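Local coordinates for protein putative sarcosine dimethylglycine methyltransferase (Galdieria sulphuraria, PDB 2O57) that probably transfers methyl groups from S-adenosylmethionine to sarcosine and dimethylglycine, at residues G139-I144 with Q157-H162; M183-P188 with G215-L220. All blocks are in the same frame, centred on the assembly; numbering follows the deposited sequence.

Contact 1: G139-I144 with Q157-H162; sequences GSFLEI and QDAFLH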
# COMPACT_ATOMS: atom_id res chain seq x y z
N GLY A 139 -12.99 -0.57 26.98
CA GLY A 139 -12.15 0.55 27.34
C GLY A 139 -11.77 1.46 26.19
O GLY A 139 -12.30 1.35 25.06
N SER A 140 -10.83 2.35 26.51
CA SER A 140 -10.43 3.46 25.66
C SER A 140 -8.99 3.26 25.19
O SER A 140 -8.18 2.74 25.96
CB SER A 140 -10.50 4.72 26.52
OG SER A 140 -9.82 5.80 25.92
N PHE A 141 -8.67 3.70 23.95
CA PHE A 141 -7.29 3.66 23.44
C PHE A 141 -6.39 4.63 24.18
O PHE A 141 -5.17 4.53 24.07
CB PHE A 141 -7.18 4.08 21.96
CG PHE A 141 -8.13 3.39 21.02
CD1 PHE A 141 -8.85 2.26 21.40
CD2 PHE A 141 -8.27 3.89 19.72
CE1 PHE A 141 -9.71 1.63 20.51
CE2 PHE A 141 -9.13 3.28 18.82
CZ PHE A 141 -9.87 2.14 19.21
N LEU A 142 -6.99 5.59 24.91
CA LEU A 142 -6.22 6.56 25.70
C LEU A 142 -5.75 5.93 27.02
O LEU A 142 -4.84 6.44 27.66
CB LEU A 142 -7.05 7.83 25.95
CG LEU A 142 -7.59 8.50 24.68
CD1 LEU A 142 -8.41 9.78 24.99
CD2 LEU A 142 -6.46 8.81 23.72
N GLU A 143 -6.36 4.80 27.39
CA GLU A 143 -6.00 4.12 28.61
C GLU A 143 -6.17 2.60 28.44
O GLU A 143 -7.09 1.98 28.99
CB GLU A 143 -6.86 4.64 29.76
CG GLU A 143 -6.18 4.58 31.12
CD GLU A 143 -7.05 5.17 32.24
OE1 GLU A 143 -7.44 4.38 33.15
OE2 GLU A 143 -7.38 6.39 32.18
N ILE A 144 -5.28 2.02 27.65
CA ILE A 144 -5.39 0.60 27.35
C ILE A 144 -5.22 -0.15 28.67
O ILE A 144 -4.20 0.03 29.35
CB ILE A 144 -4.38 0.16 26.26
CG1 ILE A 144 -4.58 1.00 24.97
CG2 ILE A 144 -4.51 -1.33 26.03
CD1 ILE A 144 -3.53 0.68 23.82
N GLN A 157 -8.46 -1.42 12.58
CA GLN A 157 -9.05 -1.07 11.28
C GLN A 157 -10.10 0.01 11.43
O GLN A 157 -11.17 -0.22 12.05
CB GLN A 157 -9.67 -2.30 10.66
CG GLN A 157 -8.65 -3.30 10.12
CD GLN A 157 -9.36 -4.54 9.58
OE1 GLN A 157 -10.07 -5.23 10.30
NE2 GLN A 157 -9.16 -4.82 8.33
N ASP A 158 -9.76 1.19 10.92
CA ASP A 158 -10.67 2.35 10.78
C ASP A 158 -11.19 2.87 12.13
O ASP A 158 -12.25 3.47 12.19
CB ASP A 158 -11.84 2.01 9.84
CG ASP A 158 -11.36 1.56 8.45
OD1 ASP A 158 -10.16 1.76 8.12
OD2 ASP A 158 -12.20 1.03 7.69
N ALA A 159 -10.43 2.63 13.18
CA ALA A 159 -10.86 3.04 14.53
C ALA A 159 -10.27 4.38 15.00
O ALA A 159 -10.87 5.06 15.83
CB ALA A 159 -10.50 1.96 15.52
N PHE A 160 -9.05 4.70 14.55
CA PHE A 160 -8.32 5.90 15.05
C PHE A 160 -9.03 7.18 14.59
O PHE A 160 -8.92 8.22 15.25
CB PHE A 160 -6.87 5.91 14.52
CG PHE A 160 -5.89 4.97 15.24
CD1 PHE A 160 -6.32 3.86 16.01
CD2 PHE A 160 -4.53 5.22 15.15
CE1 PHE A 160 -5.38 3.00 16.63
CE2 PHE A 160 -3.59 4.39 15.77
CZ PHE A 160 -4.03 3.27 16.52
N LEU A 161 -9.76 7.10 13.47
CA LEU A 161 -10.53 8.23 12.91
C LEU A 161 -11.27 9.03 14.00
O LEU A 161 -11.22 10.27 13.99
CB LEU A 161 -11.55 7.74 11.83
CG LEU A 161 -12.55 8.76 11.24
CD1 LEU A 161 -11.82 9.81 10.47
CD2 LEU A 161 -13.55 8.09 10.31
N HIS A 162 -11.94 8.34 14.91
CA HIS A 162 -12.81 8.96 15.90
C HIS A 162 -12.10 9.37 17.19
O HIS A 162 -12.65 10.12 18.03
CB HIS A 162 -13.95 8.00 16.21
CG HIS A 162 -14.68 7.54 14.98
ND1 HIS A 162 -15.42 8.39 14.19
CD2 HIS A 162 -14.75 6.32 14.39
CE1 HIS A 162 -15.94 7.72 13.18
NE2 HIS A 162 -15.54 6.46 13.27
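Ser140 OG, one residue ahead of the Phe141 ring that meets Ala159 and Phe160, accepts a hydrogen bond from Leu142 N at 3.0 Å and closes an ST turn; a type I turn from Ser140 to Glu143 overlaps it, and together they fix the base of Phe141. Segment 139-144 belongs to the loop after strand 134-138 of a Rossmann-like methyltransferase domain, and loop 157-162 follows strand 151-157. The latter is tied down through Asp158, whose OD1 bonds to the indole Trp286 NE1 and whose OD2 accepts a hydrogen bond from the backbone N of Val47. No hydrogen bond crosses between the segments; the contact is the Phe141 ring against Ala159 and the Phe160 ring. The Ala159 methyl lies at the edge of the Phe141 ring, near its plane, with CB 3.7 Å from Phe141 CZ. Phe160 comes in obliquely: its CD1 is 4.0 Å from Phe141 CE2, and the planes meet at 52° with centroids 6.0 Å apart. Phe160 also makes an edge-to-face pair with Phe170 of helix 166-176. With CG anti to the carbonyl carbon (chi1 -50°), the Phe141 ring reaches across until CE2 stands 3.9 Å from the carbonyl oxygen of Ala159.

Contact 2: M183-P188 with G215-L220; sequences MAITDP and GLYRSL
The Tyr217 ring receives the Asp187 carboxylate at its edge, in plane, and the two flat groups are turned only 26° from each other, although the side chains that carry them cross at about a right angle. Ile185 reaches the ring obliquely, and Phe170 of helix 166-176 pairs with it edge-to-face. The polar element is a short hydrogen bond in which Tyr217 OH donates to Asp187 OD2 at 2.7 Å, meeting that oxygen nearly in line with its C-O bond. Asp187 OD1 is hydrogen-bonded outside the two segments, so each carboxylate oxygen has a partner in this buried setting. This is the packing of a helix on the sheet of a Rossmann-like methyltransferase: helix 214-223 lies against strand 181-190, and Tyr217 spans the distance between them, its CA 10.2 Å from the CA of Ile185. Nearer the helix backbone, the ring's flank meets an apolar partner. The Ile185 chain places CG1 between the backbone N and the carbonyl carbon (chi1 68°) and then extends, bringing CD1 to 3.7 Å from Tyr217 CD2 and 4.1 Å from Tyr217 CE2. A phenylalanine in place of Tyr217 would probably leave Asp187 OD2 without its buried hydroxyl donor and the aspartate carboxylate less firmly oriented. On the same helix, Arg218 NH1 forms a salt bridge with Glu191 OE1 of the second subunit.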
# COMPACT_ATOMS: atom_id res chain seq x y z
N MSE A 183 2.71 -2.98 14.66
CA MSE A 183 1.32 -2.53 14.61
C MSE A 183 0.88 -2.33 13.18
O MSE A 183 1.54 -1.61 12.42
CB MSE A 183 1.15 -1.22 15.38
CG MSE A 183 -0.26 -0.64 15.19
SE MSE A 183 -0.84 0.63 16.55
CE MSE A 183 0.22 2.10 16.08
N ALA A 184 -0.28 -2.88 12.84
CA ALA A 184 -0.88 -2.66 11.52
C ALA A 184 -2.19 -1.89 11.69
O ALA A 184 -3.09 -2.33 12.43
CB ALA A 184 -1.11 -3.99 10.77
N ILE A 185 -2.30 -0.73 11.03
CA ILE A 185 -3.52 0.09 11.13
C ILE A 185 -4.04 0.47 9.77
O ILE A 185 -3.27 0.51 8.77
CB ILE A 185 -3.35 1.39 11.97
CG1 ILE A 185 -2.41 2.41 11.27
CG2 ILE A 185 -2.87 1.05 13.36
CD1 ILE A 185 -2.46 3.81 11.94
N THR A 186 -5.34 0.73 9.71
CA THR A 186 -5.98 1.36 8.55
C THR A 186 -6.87 2.49 9.10
O THR A 186 -7.32 2.41 10.24
CB THR A 186 -6.84 0.37 7.64
OG1 THR A 186 -8.05 -0.07 8.30
CG2 THR A 186 -6.03 -0.78 7.06
N ASP A 187 -7.08 3.55 8.32
CA ASP A 187 -7.93 4.64 8.78
C ASP A 187 -8.35 5.49 7.60
O ASP A 187 -7.51 5.88 6.77
CB ASP A 187 -7.13 5.50 9.77
CG ASP A 187 -7.99 6.08 10.92
OD1 ASP A 187 -9.01 5.47 11.30
OD2 ASP A 187 -7.60 7.15 11.45
N PRO A 188 -9.65 5.83 7.53
CA PRO A 188 -9.98 6.92 6.62
C PRO A 188 -9.23 8.15 7.11
O PRO A 188 -9.06 8.34 8.35
CB PRO A 188 -11.48 7.11 6.83
CG PRO A 188 -11.99 5.76 7.40
CD PRO A 188 -10.82 5.31 8.27
N GLY A 215 1.24 11.55 7.20
CA GLY A 215 2.38 12.33 7.71
C GLY A 215 2.27 12.53 9.22
O GLY A 215 3.27 12.39 9.94
N LEU A 216 1.07 12.85 9.70
CA LEU A 216 0.88 13.06 11.15
C LEU A 216 1.12 11.76 11.94
O LEU A 216 1.84 11.75 12.93
CB LEU A 216 -0.50 13.60 11.49
CG LEU A 216 -0.86 13.74 12.98
CD1 LEU A 216 0.04 14.71 13.77
CD2 LEU A 216 -2.35 14.21 13.07
N TYR A 217 0.48 10.68 11.50
CA TYR A 217 0.64 9.38 12.16
C TYR A 217 2.12 8.95 12.21
O TYR A 217 2.59 8.43 13.22
CB TYR A 217 -0.22 8.32 11.48
CG TYR A 217 -1.72 8.45 11.80
CD1 TYR A 217 -2.22 9.56 12.50
CD2 TYR A 217 -2.62 7.48 11.39
CE1 TYR A 217 -3.61 9.68 12.79
CE2 TYR A 217 -4.00 7.57 11.69
CZ TYR A 217 -4.48 8.69 12.37
OH TYR A 217 -5.85 8.76 12.65
N ARG A 218 2.85 9.16 11.11
CA ARG A 218 4.28 8.81 11.08
C ARG A 218 5.07 9.60 12.13
O ARG A 218 5.94 9.04 12.83
CB ARG A 218 4.85 9.04 9.69
CG ARG A 218 6.36 8.77 9.54
CD ARG A 218 6.76 8.78 8.03
NE ARG A 218 6.65 10.14 7.51
CZ ARG A 218 7.00 10.54 6.29
NH1 ARG A 218 7.50 9.67 5.41
NH2 ARG A 218 6.87 11.81 5.96
N SER A 219 4.78 10.91 12.21
CA SER A 219 5.44 11.81 13.15
C SER A 219 5.14 11.43 14.60
O SER A 219 6.03 11.34 15.44
CB SER A 219 4.95 13.25 12.91
OG SER A 219 5.49 14.10 13.91
N LEU A 220 3.86 11.22 14.90
CA LEU A 220 3.44 10.78 16.25
C LEU A 220 4.05 9.43 16.59
O LEU A 220 4.60 9.25 17.67
CB LEU A 220 1.91 10.71 16.37
CG LEU A 220 1.13 12.04 16.25
CD1 LEU A 220 -0.39 11.75 16.25
CD2 LEU A 220 1.49 12.99 17.41

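Contact 1 closes along the chain before contact 2 opens, yet their centres are only 12 Å apart and they touch directly. The loop 157-162 of contact 1 lies against strand 181-190 of contact 2, joined to it by two probable hydrogen bonds: Asp158 OD1 to Thr186 OG1 and Leu161 N to Asp187 OD1, each 2.8 Å. Asp187 thereby connects the tyrosine of contact 2 with the backbone just after Phe160, and Phe170 pairs with an aromatic ring from each contact. Phe141 also touches residues of a glycine-rich segment (Gly90, Gly92, Gly95) that resembles a Rossmann-type motif. In relatives such a turn helps bind S-adenosylmethionine, so contact 1 probably lies nearer the cofactor pocket.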